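Local coordinates for glycosyl hydrolases family 2, sugar binding domain protein (Bacteroides uniformis str. 3978 T3 ii, PDB 6D1P) that probably hydrolyses beta-glucuronides as a gut bacterial beta-glucuronidase of glycosyl hydrolase family 2, at residues D80-Y85 against G771-Q776; I752-T757 against V795-S800; E760-N765 against A782-N787. All coordinates share one frame; numbering follows the deposited sequence.

Contact 1: D80-Y85 against G771-Q776. With K (potassium ion), chain J.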
ATOM      1  N   ASP A  80      -5.971  -7.693  -8.043  1.00 21.07           N
ATOM      2  CA  ASP A  80      -4.542  -7.875  -8.268  1.00 20.52           C
ATOM      3  C   ASP A  80      -4.110  -9.193  -7.642  1.00 21.90           C
ATOM      4  O   ASP A  80      -4.238  -9.353  -6.424  1.00 26.69           O
ATOM      5  CB  ASP A  80      -3.763  -6.728  -7.651  1.00 24.55           C
ATOM      6  CG  ASP A  80      -2.265  -6.780  -7.970  1.00 27.89           C
ATOM      7  OD1 ASP A  80      -1.621  -7.865  -7.912  1.00 26.14           O
ATOM      8  OD2 ASP A  80      -1.741  -5.696  -8.280  1.00 24.56           O
ATOM      9  N   PRO A  81      -3.589 -10.149  -8.414  1.00 23.66           N
ATOM     10  CA  PRO A  81      -3.320 -11.483  -7.849  1.00 23.59           C
ATOM     11  C   PRO A  81      -2.194 -11.519  -6.829  1.00 27.82           C
ATOM     12  O   PRO A  81      -2.037 -12.544  -6.153  1.00 28.49           O
ATOM     13  CB  PRO A  81      -2.962 -12.314  -9.087  1.00 26.25           C
ATOM     14  CG  PRO A  81      -2.343 -11.298 -10.005  1.00 26.42           C
ATOM     15  CD  PRO A  81      -3.130 -10.036  -9.807  1.00 21.36           C
ATOM     16  N   ASP A  82      -1.402 -10.456  -6.686  1.00 25.82           N
ATOM     17  CA  ASP A  82      -0.200 -10.538  -5.870  1.00 31.35           C
ATOM     18  C   ASP A  82      -0.256  -9.730  -4.579  1.00 26.65           C
ATOM     19  O   ASP A  82       0.729  -9.730  -3.838  1.00 29.21           O
ATOM     20  CB  ASP A  82       1.036 -10.123  -6.700  1.00 29.24           C
ATOM     21  CG  ASP A  82       1.289 -11.063  -7.886  1.00 36.73           C
ATOM     22  OD1 ASP A  82       1.343 -10.597  -9.049  1.00 40.89           O
ATOM     23  OD2 ASP A  82       1.405 -12.287  -7.659  1.00 37.00           O
ATOM     24  N   VAL A  83      -1.360  -9.058  -4.266  1.00 22.33           N
ATOM     25  CA  VAL A  83      -1.406  -8.229  -3.070  1.00 22.35           C
ATOM     26  C   VAL A  83      -2.701  -8.475  -2.311  1.00 28.80           C
ATOM     27  O   VAL A  83      -3.718  -8.875  -2.883  1.00 21.57           O
ATOM     28  CB  VAL A  83      -1.269  -6.732  -3.405  1.00 24.85           C
ATOM     29  CG1 VAL A  83       0.087  -6.440  -4.027  1.00 20.07           C
ATOM     30  CG2 VAL A  83      -2.353  -6.342  -4.352  1.00 22.79           C
ATOM     31  N   ASN A  84      -2.659  -8.240  -1.003  1.00 26.09           N
ATOM     32  CA  ASN A  84      -3.898  -8.129  -0.259  1.00 22.40           C
ATOM     33  C   ASN A  84      -4.543  -6.790  -0.573  1.00 22.04           C
ATOM     34  O   ASN A  84      -3.871  -5.758  -0.554  1.00 24.31           O
ATOM     35  CB  ASN A  84      -3.643  -8.231   1.238  1.00 22.05           C
ATOM     36  CG  ASN A  84      -2.929  -9.501   1.625  1.00 27.61           C
ATOM     37  OD1 ASN A  84      -3.268 -10.604   1.163  1.00 23.70           O
ATOM     38  ND2 ASN A  84      -1.928  -9.357   2.504  1.00 25.52           N
ATOM     39  N   TYR A  85      -5.849  -6.793  -0.819  1.00 21.39           N
ATOM     40  CA  TYR A  85      -6.516  -5.538  -1.125  1.00 23.45           C
ATOM     41  C   TYR A  85      -6.373  -4.591   0.057  1.00 20.50           C
ATOM     42  O   TYR A  85      -6.328  -5.018   1.213  1.00 23.01           O
ATOM     43  CB  TYR A  85      -7.992  -5.771  -1.501  1.00 19.84           C
ATOM     44  CG  TYR A  85      -9.007  -5.917  -0.373  1.00 19.12           C
ATOM     45  CD1 TYR A  85      -9.915  -4.902  -0.107  1.00 18.41           C
ATOM     46  CD2 TYR A  85      -9.095  -7.083   0.378  1.00 17.87           C
ATOM     47  CE1 TYR A  85     -10.867  -5.024   0.877  1.00 15.95           C
ATOM     48  CE2 TYR A  85     -10.046  -7.222   1.383  1.00 18.00           C
ATOM     49  CZ  TYR A  85     -10.940  -6.184   1.619  1.00 19.55           C
ATOM     50  OH  TYR A  85     -11.901  -6.282   2.599  1.00 18.44           O
ATOM     51  N   GLY A 771      -8.670  -9.520 -19.051  1.00 24.52           N
ATOM     52  CA  GLY A 771      -8.076  -8.430 -18.307  1.00 23.15           C
ATOM     53  C   GLY A 771      -7.401  -8.891 -17.029  1.00 25.07           C
ATOM     54  O   GLY A 771      -7.415  -8.173 -16.017  1.00 22.06           O
ATOM     55  N   SER A 772      -6.801 -10.083 -17.064  1.00 22.11           N
ATOM     56  CA  SER A 772      -6.127 -10.664 -15.910  1.00 22.49           C
ATOM     57  C   SER A 772      -4.687 -10.987 -16.267  1.00 24.59           C
ATOM     58  O   SER A 772      -4.424 -11.627 -17.293  1.00 24.38           O
ATOM     59  CB  SER A 772      -6.845 -11.927 -15.419  1.00 21.62           C
ATOM     60  OG  SER A 772      -8.172 -11.613 -15.052  1.00 22.00           O
ATOM     61  N   ARG A 773      -3.769 -10.548 -15.401  1.00 25.82           N
ATOM     62  CA  ARG A 773      -2.341 -10.818 -15.548  1.00 25.04           C
ATOM     63  C   ARG A 773      -2.009 -12.290 -15.323  1.00 27.06           C
ATOM     64  O   ARG A 773      -1.057 -12.814 -15.925  1.00 23.02           O
ATOM     65  CB  ARG A 773      -1.563  -9.958 -14.546  1.00 29.60           C
ATOM     66  CG  ARG A 773      -0.059 -10.029 -14.726  1.00 39.76           C
ATOM     67  CD  ARG A 773       0.707  -9.327 -13.620  1.00 44.81           C
ATOM     68  NE  ARG A 773       1.000 -10.218 -12.498  1.00 45.67           N
ATOM     69  CZ  ARG A 773       1.912 -11.188 -12.537  1.00 47.15           C
ATOM     70  NH1 ARG A 773       2.622 -11.405 -13.648  1.00 44.87           N
ATOM     71  NH2 ARG A 773       2.108 -11.946 -11.465  1.00 43.17           N
ATOM     72  N   ARG A 774      -2.744 -12.951 -14.421  1.00 23.57           N
ATOM     73  CA  ARG A 774      -2.604 -14.382 -14.175  1.00 26.54           C
ATOM     74  C   ARG A 774      -3.978 -15.039 -14.183  1.00 24.07           C
ATOM     75  O   ARG A 774      -4.897 -14.584 -13.497  1.00 22.62           O
ATOM     76  CB  ARG A 774      -1.901 -14.656 -12.846  1.00 28.28           C
ATOM     77  CG  ARG A 774      -1.776 -16.124 -12.539  1.00 30.27           C
ATOM     78  CD  ARG A 774      -1.286 -16.295 -11.131  1.00 33.07           C
ATOM     79  NE  ARG A 774      -0.031 -15.587 -10.984  1.00 43.24           N
ATOM     80  CZ  ARG A 774       0.361 -14.949  -9.884  1.00 44.01           C
ATOM     81  NH1 ARG A 774      -0.402 -14.924  -8.795  1.00 37.21           N
ATOM     82  NH2 ARG A 774       1.533 -14.340  -9.881  1.00 33.96           N
ATOM     83  N   ILE A 775      -4.108 -16.124 -14.937  1.00 24.26           N
ATOM     84  CA  ILE A 775      -5.403 -16.754 -15.133  1.00 23.87           C
ATOM     85  C   ILE A 775      -5.165 -18.182 -15.595  1.00 24.02           C
ATOM     86  O   ILE A 775      -4.283 -18.448 -16.419  1.00 22.19           O
ATOM     87  CB  ILE A 775      -6.256 -15.936 -16.142  1.00 24.63           C
ATOM     88  CG1 ILE A 775      -7.635 -16.533 -16.355  1.00 19.13           C
ATOM     89  CG2 ILE A 775      -5.574 -15.862 -17.469  1.00 18.94           C
ATOM     90  CD1 ILE A 775      -8.538 -15.636 -17.203  1.00 21.79           C
ATOM     91  N   GLN A 776      -5.965 -19.104 -15.065  1.00 23.20           N
ATOM     92  CA  GLN A 776      -5.936 -20.475 -15.561  1.00 25.88           C
ATOM     93  C   GLN A 776      -6.367 -20.533 -17.019  1.00 24.36           C
ATOM     94  O   GLN A 776      -7.269 -19.806 -17.444  1.00 24.24           O
ATOM     95  CB  GLN A 776      -6.854 -21.360 -14.736  1.00 24.90           C
ATOM     96  CG  GLN A 776      -6.323 -21.661 -13.356  1.00 26.74           C
ATOM     97  CD  GLN A 776      -7.308 -22.512 -12.579  1.00 26.08           C
ATOM     98  OE1 GLN A 776      -8.208 -23.125 -13.164  1.00 26.31           O
ATOM     99  NE2 GLN A 776      -7.165 -22.529 -11.261  1.00 25.64           N
TER
HETATM  100  K     K J 908      -6.104  -8.916  -4.322  1.00 20.55           K
HETATM  101  O   HOH W   1      -7.143  -9.096  -1.669  1.00 12.49           O
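Arg773 and Arg774 both leave the backbone with CG anti to N and then bend at the third torsion, in opposite senses (chi3 89° and -57°), and these bends carry their guanidinium ends to the single carboxylate of Asp82. The carboxylate is divided between them. Arg773 NH2 donates to Asp82 OD1 at 2.9 Å, and Arg774 NH2 donates to Asp82 OD2 at 3.0 Å; each oxygen uses its syn lone pair. Neither bond is quite flat, since each oxygen sits somewhat out of the plane of the guanidinium that grips it, and the Asp82 side chain crosses both arginines at about a right angle. A second, weak bond runs from Arg774 NH1 to Asp82 OD2 at 3.4 Å. The shared carboxylate probably offsets the closeness of the two guanidinium groups, and the strongest partner of Arg774 is Glu753, met through NE in a salt bridge. Pro81 adds apolar cover, its CB 3.7 Å from Arg774 NH1. Behind the salt bridges, Asp80 OD1 accepts from Asp82 N at 2.9 Å in a nearly straight bond (165°), which fixes the backbone that carries the carboxylate. The carbonyls Asp80 O and Val83 O, each 2.8 Å from the potassium ion, bind it together with a water and with Asp77 O and Ala78 O. The arrangement is thus a type I beta turn from Asp80 to Val83 with an Asx turn inside it, a potassium site of the sugar-binding domain joined to the start of strand 774-776 by a salt-bridge network.

Contact 2: I752-T757 against V795-S800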
ATOM      1  N   ILE A 752      -1.503 -19.213 -16.265  1.00 25.97           N
ATOM      2  CA  ILE A 752      -0.596 -18.560 -17.195  1.00 29.83           C
ATOM      3  C   ILE A 752      -0.478 -17.104 -16.772  1.00 28.67           C
ATOM      4  O   ILE A 752      -1.469 -16.499 -16.349  1.00 26.65           O
ATOM      5  CB  ILE A 752      -1.094 -18.702 -18.651  1.00 26.45           C
ATOM      6  CG1 ILE A 752      -0.976 -20.152 -19.101  1.00 27.24           C
ATOM      7  CG2 ILE A 752      -0.254 -17.882 -19.590  1.00 30.52           C
ATOM      8  CD1 ILE A 752      -1.882 -20.469 -20.267  1.00 29.83           C
ATOM      9  N   GLU A 753       0.740 -16.559 -16.862  1.00 26.27           N
ATOM     10  CA  GLU A 753       1.060 -15.195 -16.452  1.00 30.84           C
ATOM     11  C   GLU A 753       1.608 -14.370 -17.608  1.00 26.66           C
ATOM     12  O   GLU A 753       2.452 -14.836 -18.370  1.00 28.67           O
ATOM     13  CB  GLU A 753       2.098 -15.184 -15.343  1.00 31.22           C
ATOM     14  CG  GLU A 753       1.635 -15.887 -14.109  1.00 40.74           C
ATOM     15  CD  GLU A 753       2.709 -15.910 -13.058  1.00 38.65           C
ATOM     16  OE1 GLU A 753       3.857 -15.578 -13.405  1.00 43.36           O
ATOM     17  OE2 GLU A 753       2.406 -16.254 -11.900  1.00 41.96           O
ATOM     18  N   PHE A 754       1.174 -13.123 -17.695  1.00 22.97           N
ATOM     19  CA  PHE A 754       1.623 -12.221 -18.732  1.00 24.36           C
ATOM     20  C   PHE A 754       2.540 -11.141 -18.163  1.00 28.76           C
ATOM     21  O   PHE A 754       2.394 -10.704 -17.020  1.00 29.91           O
ATOM     22  CB  PHE A 754       0.434 -11.577 -19.432  1.00 25.82           C
ATOM     23  CG  PHE A 754      -0.430 -12.543 -20.166  1.00 24.84           C
ATOM     24  CD1 PHE A 754      -1.665 -12.914 -19.649  1.00 24.61           C
ATOM     25  CD2 PHE A 754      -0.015 -13.086 -21.382  1.00 25.00           C
ATOM     26  CE1 PHE A 754      -2.496 -13.803 -20.340  1.00 26.65           C
ATOM     27  CE2 PHE A 754      -0.831 -13.983 -22.083  1.00 27.20           C
ATOM     28  CZ  PHE A 754      -2.078 -14.338 -21.560  1.00 27.96           C
ATOM     29  N   GLY A 755       3.503 -10.724 -18.983  1.00 27.90           N
ATOM     30  CA  GLY A 755       4.368  -9.614 -18.648  1.00 25.01           C
ATOM     31  C   GLY A 755       4.554  -8.746 -19.877  1.00 30.41           C
ATOM     32  O   GLY A 755       4.142  -9.108 -20.981  1.00 25.96           O
ATOM     33  N   CYS A 756       5.196  -7.598 -19.677  1.00 30.60           N
ATOM     34  CA  CYS A 756       5.326  -6.661 -20.783  1.00 29.29           C
ATOM     35  C   CYS A 756       6.463  -5.679 -20.517  1.00 26.28           C
ATOM     36  O   CYS A 756       6.628  -5.206 -19.389  1.00 30.86           O
ATOM     37  CB  CYS A 756       4.000  -5.922 -20.997  1.00 24.82           C
ATOM     38  SG  CYS A 756       4.005  -4.831 -22.380  1.00 27.57           S
ATOM     39  N   THR A 757       7.236  -5.380 -21.569  1.00 25.00           N
ATOM     40  CA  THR A 757       8.276  -4.365 -21.474  1.00 32.36           C
ATOM     41  C   THR A 757       7.715  -3.015 -21.062  1.00 33.37           C
ATOM     42  O   THR A 757       8.464  -2.168 -20.568  1.00 33.57           O
ATOM     43  CB  THR A 757       9.031  -4.208 -22.802  1.00 33.56           C
ATOM     44  OG1 THR A 757       8.106  -4.043 -23.891  1.00 32.30           O
ATOM     45  CG2 THR A 757       9.946  -5.408 -23.051  1.00 31.27           C
ATOM     46  N   VAL A 795       5.263  -8.614 -25.241  1.00 31.48           N
ATOM     47  CA  VAL A 795       4.490  -9.338 -24.231  1.00 28.78           C
ATOM     48  C   VAL A 795       5.118 -10.708 -23.978  1.00 30.19           C
ATOM     49  O   VAL A 795       5.541 -11.402 -24.916  1.00 30.46           O
ATOM     50  CB  VAL A 795       3.021  -9.483 -24.671  1.00 31.64           C
ATOM     51  CG1 VAL A 795       2.242 -10.392 -23.705  1.00 25.51           C
ATOM     52  CG2 VAL A 795       2.370  -8.102 -24.781  1.00 30.31           C
ATOM     53  N   SER A 796       5.178 -11.105 -22.709  1.00 27.59           N
ATOM     54  CA  SER A 796       5.650 -12.425 -22.321  1.00 30.04           C
ATOM     55  C   SER A 796       4.517 -13.254 -21.713  1.00 27.89           C
ATOM     56  O   SER A 796       3.620 -12.720 -21.053  1.00 27.49           O
ATOM     57  CB  SER A 796       6.802 -12.313 -21.311  1.00 27.32           C
ATOM     58  OG  SER A 796       6.358 -11.752 -20.089  1.00 27.51           O
ATOM     59  N   ALA A 797       4.579 -14.570 -21.910  1.00 25.65           N
ATOM     60  CA  ALA A 797       3.642 -15.490 -21.268  1.00 27.57           C
ATOM     61  C   ALA A 797       4.409 -16.663 -20.682  1.00 27.75           C
ATOM     62  O   ALA A 797       5.263 -17.250 -21.355  1.00 29.69           O
ATOM     63  CB  ALA A 797       2.565 -16.001 -22.244  1.00 25.66           C
ATOM     64  N   SER A 798       4.091 -17.000 -19.430  1.00 26.83           N
ATOM     65  CA  SER A 798       4.699 -18.116 -18.724  1.00 34.10           C
ATOM     66  C   SER A 798       3.632 -18.914 -17.990  1.00 33.94           C
ATOM     67  O   SER A 798       2.574 -18.388 -17.632  1.00 32.34           O
ATOM     68  CB  SER A 798       5.737 -17.625 -17.713  1.00 33.54           C
ATOM     69  OG  SER A 798       6.432 -16.511 -18.239  1.00 38.98           O
ATOM     70  N   ASP A 799       3.913 -20.197 -17.776  1.00 35.16           N
ATOM     71  CA  ASP A 799       3.165 -20.961 -16.792  1.00 37.14           C
ATOM     72  C   ASP A 799       3.666 -20.569 -15.409  1.00 37.26           C
ATOM     73  O   ASP A 799       4.877 -20.477 -15.175  1.00 40.38           O
ATOM     74  CB  ASP A 799       3.309 -22.466 -17.013  1.00 35.53           C
ATOM     75  CG  ASP A 799       4.705 -22.962 -16.748  1.00 36.88           C
ATOM     76  OD1 ASP A 799       5.641 -22.539 -17.463  1.00 40.59           O
ATOM     77  OD2 ASP A 799       4.867 -23.765 -15.808  1.00 37.76           O
ATOM     78  N   SER A 800       2.731 -20.302 -14.501  1.00 34.40           N
ATOM     79  CA  SER A 800       3.123 -19.819 -13.181  1.00 37.45           C
ATOM     80  C   SER A 800       4.088 -20.776 -12.496  1.00 36.99           C
ATOM     81  O   SER A 800       4.940 -20.340 -11.715  1.00 39.11           O
ATOM     82  CB  SER A 800       1.875 -19.590 -12.334  1.00 34.03           C
ATOM     83  OG  SER A 800       0.986 -18.756 -13.058  1.00 38.62           O
TER
HETATM   84  O   HOH W   2       5.353 -13.856 -18.279  1.00 32.22           O
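The Phe754 ring is met obliquely by Ala797 CB, 4.0 Å from CE2, and by Val795 CG1, 4.2 Å from CD2, while Ile784 of strand 781-787 and Leu762 of the loop 760-765 also touch it. The Glu753 carboxylate reaches along the pair to Ser800 OG, a weak bond of 3.1 Å to OE2; that oxygen's stronger partner is Arg774, in a salt bridge. The backbones form an antiparallel ladder, with Glu753-Ser798 and Gly755-Ser796 as hydrogen-bonded pairs. Glu753 N donates to Ser798 O at 2.7 Å, almost in line with the carbonyl, whereas Ser796 N meets Gly755 O at 2.8 Å from above the carbonyl plane (48° out of it). With chi1 at 66°, Ser796 OG lies between its own N and carbonyl carbon and comes within 3.3 Å of Gly755 CA, a close fit over a residue without a side chain. A water joins Glu753 O, Ser796 OG and Ser798 OG; Ser796 OG also bonds Thr757 O of the second subunit, and Ser798 OG bonds Thr806 OG1. Strands 751-756 and 793-799 are the central pair of a four-stranded antiparallel sheet, flanked by 774-776 and 807-811, and Ile752 and Phe754 pack on strand 781-787.

Contact 3: E760-N765 against A782-N787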
ATOM      1  N   GLU A 760       2.453  -0.678 -18.239  1.00 27.26           N
ATOM      2  CA  GLU A 760       1.099  -0.161 -18.294  1.00 33.70           C
ATOM      3  C   GLU A 760       0.338  -0.559 -19.548  1.00 31.81           C
ATOM      4  O   GLU A 760      -0.851  -0.259 -19.641  1.00 26.82           O
ATOM      5  CB  GLU A 760       1.109   1.364 -18.194  1.00 37.39           C
ATOM      6  CG  GLU A 760       1.723   1.853 -16.901  1.00 46.32           C
ATOM      7  CD  GLU A 760       1.968   3.341 -16.925  1.00 60.40           C
ATOM      8  OE1 GLU A 760       0.978   4.101 -16.856  1.00 71.71           O
ATOM      9  OE2 GLU A 760       3.149   3.745 -17.035  1.00 70.60           O
ATOM     10  N   ALA A 761       0.985  -1.217 -20.507  1.00 32.01           N
ATOM     11  CA  ALA A 761       0.296  -1.571 -21.740  1.00 30.04           C
ATOM     12  C   ALA A 761      -0.771  -2.631 -21.489  1.00 29.42           C
ATOM     13  O   ALA A 761      -1.883  -2.530 -22.014  1.00 32.12           O
ATOM     14  CB  ALA A 761       1.306  -2.044 -22.781  1.00 25.34           C
ATOM     15  N   LEU A 762      -0.465  -3.642 -20.681  1.00 24.87           N
ATOM     16  CA  LEU A 762      -1.418  -4.729 -20.474  1.00 23.99           C
ATOM     17  C   LEU A 762      -2.650  -4.231 -19.735  1.00 29.72           C
ATOM     18  O   LEU A 762      -2.533  -3.572 -18.697  1.00 27.44           O
ATOM     19  CB  LEU A 762      -0.776  -5.872 -19.694  1.00 26.65           C
ATOM     20  CG  LEU A 762       0.354  -6.596 -20.439  1.00 27.27           C
ATOM     21  CD1 LEU A 762       0.893  -7.755 -19.618  1.00 21.42           C
ATOM     22  CD2 LEU A 762      -0.139  -7.059 -21.812  1.00 24.58           C
ATOM     23  N   LEU A 763      -3.836  -4.529 -20.282  1.00 27.55           N
ATOM     24  CA  LEU A 763      -5.084  -4.287 -19.572  1.00 26.77           C
ATOM     25  C   LEU A 763      -5.189  -5.363 -18.502  1.00 35.21           C
ATOM     26  O   LEU A 763      -5.549  -6.506 -18.790  1.00 37.43           O
ATOM     27  CB  LEU A 763      -6.288  -4.336 -20.508  1.00 28.11           C
ATOM     28  CG  LEU A 763      -7.619  -4.441 -19.734  1.00 35.12           C
ATOM     29  CD1 LEU A 763      -8.109  -3.055 -19.258  1.00 32.26           C
ATOM     30  CD2 LEU A 763      -8.752  -5.242 -20.463  1.00 32.28           C
ATOM     31  N   ARG A 764      -4.867  -5.026 -17.263  1.00 26.23           N
ATOM     32  CA  ARG A 764      -4.908  -6.047 -16.238  1.00 28.24           C
ATOM     33  C   ARG A 764      -5.714  -5.561 -15.042  1.00 24.51           C
ATOM     34  O   ARG A 764      -6.302  -4.469 -15.050  1.00 23.61           O
ATOM     35  CB  ARG A 764      -3.491  -6.468 -15.827  1.00 30.63           C
ATOM     36  CG  ARG A 764      -2.569  -5.363 -15.356  1.00 26.53           C
ATOM     37  CD  ARG A 764      -1.132  -5.895 -15.397  1.00 31.38           C
ATOM     38  NE  ARG A 764      -0.127  -4.849 -15.222  1.00 41.45           N
ATOM     39  CZ  ARG A 764       0.712  -4.777 -14.187  1.00 42.10           C
ATOM     40  NH1 ARG A 764       0.676  -5.702 -13.231  1.00 32.00           N
ATOM     41  NH2 ARG A 764       1.600  -3.784 -14.114  1.00 38.89           N
ATOM     42  N   ASN A 765      -5.742  -6.422 -14.020  1.00 23.08           N
ATOM     43  CA  ASN A 765      -6.499  -6.222 -12.778  1.00 23.81           C
ATOM     44  C   ASN A 765      -7.960  -5.851 -13.040  1.00 20.68           C
ATOM     45  O   ASN A 765      -8.527  -4.976 -12.385  1.00 17.98           O
ATOM     46  CB  ASN A 765      -5.819  -5.178 -11.885  1.00 23.76           C
ATOM     47  CG  ASN A 765      -4.383  -5.517 -11.600  1.00 24.42           C
ATOM     48  OD1 ASN A 765      -4.016  -6.684 -11.434  1.00 25.91           O
ATOM     49  ND2 ASN A 765      -3.550  -4.501 -11.567  1.00 30.22           N
ATOM     50  N   ALA A 782      -5.327 -18.822 -22.974  1.00 30.75           N
ATOM     51  CA  ALA A 782      -5.515 -17.661 -22.117  1.00 29.10           C
ATOM     52  C   ALA A 782      -5.121 -16.425 -22.904  1.00 27.88           C
ATOM     53  O   ALA A 782      -4.191 -16.455 -23.712  1.00 32.31           O
ATOM     54  CB  ALA A 782      -4.706 -17.756 -20.815  1.00 26.74           C
ATOM     55  N   SER A 783      -5.830 -15.329 -22.652  1.00 29.23           N
ATOM     56  CA  SER A 783      -5.739 -14.150 -23.496  1.00 31.73           C
ATOM     57  C   SER A 783      -5.743 -12.900 -22.643  1.00 23.28           C
ATOM     58  O   SER A 783      -6.373 -12.858 -21.595  1.00 24.54           O
ATOM     59  CB  SER A 783      -6.910 -14.076 -24.490  1.00 26.07           C
ATOM     60  OG  SER A 783      -6.824 -15.156 -25.383  1.00 33.71           O
ATOM     61  N   ILE A 784      -5.102 -11.854 -23.145  1.00 22.91           N
ATOM     62  CA  ILE A 784      -5.082 -10.580 -22.450  1.00 26.48           C
ATOM     63  C   ILE A 784      -5.089  -9.459 -23.475  1.00 25.29           C
ATOM     64  O   ILE A 784      -4.477  -9.574 -24.539  1.00 26.82           O
ATOM     65  CB  ILE A 784      -3.860 -10.486 -21.510  1.00 23.40           C
ATOM     66  CG1 ILE A 784      -3.924  -9.201 -20.682  1.00 24.86           C
ATOM     67  CG2 ILE A 784      -2.578 -10.645 -22.302  1.00 22.55           C
ATOM     68  CD1 ILE A 784      -3.112  -9.245 -19.420  1.00 26.35           C
ATOM     69  N   ARG A 785      -5.794  -8.375 -23.150  1.00 25.78           N
ATOM     70  CA  ARG A 785      -5.815  -7.187 -23.995  1.00 29.72           C
ATOM     71  C   ARG A 785      -4.595  -6.305 -23.754  1.00 29.66           C
ATOM     72  O   ARG A 785      -4.103  -6.186 -22.624  1.00 28.65           O
ATOM     73  CB  ARG A 785      -7.090  -6.386 -23.743  1.00 30.38           C
ATOM     74  CG  ARG A 785      -8.278  -6.923 -24.492  1.00 36.54           C
ATOM     75  CD  ARG A 785      -9.569  -6.431 -23.897  1.00 39.66           C
ATOM     76  NE  ARG A 785     -10.692  -7.228 -24.388  1.00 50.31           N
ATOM     77  CZ  ARG A 785     -11.945  -7.121 -23.949  1.00 46.33           C
ATOM     78  NH1 ARG A 785     -12.248  -6.238 -23.005  1.00 50.83           N
ATOM     79  NH2 ARG A 785     -12.892  -7.905 -24.450  1.00 36.81           N
ATOM     80  N   VAL A 786      -4.124  -5.677 -24.830  1.00 28.67           N
ATOM     81  CA  VAL A 786      -2.948  -4.812 -24.837  1.00 29.59           C
ATOM     82  C   VAL A 786      -3.363  -3.452 -25.384  1.00 33.15           C
ATOM     83  O   VAL A 786      -4.050  -3.379 -26.404  1.00 35.87           O
ATOM     84  CB  VAL A 786      -1.816  -5.409 -25.692  1.00 32.66           C
ATOM     85  CG1 VAL A 786      -0.526  -4.606 -25.513  1.00 30.43           C
ATOM     86  CG2 VAL A 786      -1.594  -6.864 -25.327  1.00 27.72           C
ATOM     87  N   ASN A 787      -2.956  -2.377 -24.717  1.00 35.93           N
ATOM     88  CA  ASN A 787      -3.410  -1.060 -25.149  1.00 42.58           C
ATOM     89  C   ASN A 787      -2.651  -0.643 -26.400  1.00 43.75           C
ATOM     90  O   ASN A 787      -1.420  -0.705 -26.433  1.00 41.98           O
ATOM     91  CB  ASN A 787      -3.240  -0.011 -24.051  1.00 43.20           C
ATOM     92  CG  ASN A 787      -3.903   1.307 -24.420  1.00 51.07           C
ATOM     93  OD1 ASN A 787      -3.309   2.142 -25.090  1.00 54.90           O
ATOM     94  ND2 ASN A 787      -5.158   1.477 -24.019  1.00 59.94           N
TER
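Leu763 lays its side chain alongside that of Arg785, both pointing the same way, so that CD2 of the leucine rests 3.7 Å from CD of the arginine. The Arg785 chain stays extended from CG to NE, which offers its methylenes as an apolar strip to the leucine, while the guanidinium continues beyond the contact; its NH2 makes a weak bond with Gln770 OE1. Turned the other way, Leu762 packs side by side with Val786, CD2 to CG2 at 3.8 Å. Its CB also touches Ile784 CD1 at 4.1 Å. Ile784 has CG1 anti to its backbone N (chi1 -174°), and this sends the CG1-CD1 arm toward the 760-765 loop, where it lies against the carbonyl oxygen of Leu763 as well. Two backbone bonds flank the Leu762-Val786 pair, which makes a single beta bridge. Leu763 N donates to Arg785 O at 2.9 Å, and Asn787 N donates to Ala761 O, likewise at 2.9 Å, from above the plane of that carbonyl (36° out of it). Two sheets pack face to face here, as in a beta sandwich: strand 781-787 is the outer member of a three-stranded sheet with 730-738 and 718-723, and the other sheet holds strand 751-756. Leu762 is turned into the interface between them, as its contact with Cys756 of that strand bears out. Val786 also packs on Val733 of the neighbouring strand 730-738. At the far end of the contact Ala761 CB approaches Val786 CG1, and Asn787 CB lies 3.5 Å from Ala761 O.

Overall arrangement
From the N terminus, the potassium-bearing turn 80-85 comes first, and contact 1 closes a very long loop from it to 771-776, spanning 685 residues that include the barrel domain. The remaining contacts lie late in the chain. Contact 2 pairs 752-757 with 795-800 across 37 residues, and contact 3, joining 760-765 to 782-787, falls wholly within that span. Contact 1 crosses both, because 771-776 lies between their segments. Strand 774-776 adjoins 751-756 in one sheet, while strand 781-787 belongs to the sheet packed against it. Contact 1 thereby ties the sugar-binding domain to the C-terminal sheets to which contacts 2 and 3 belong.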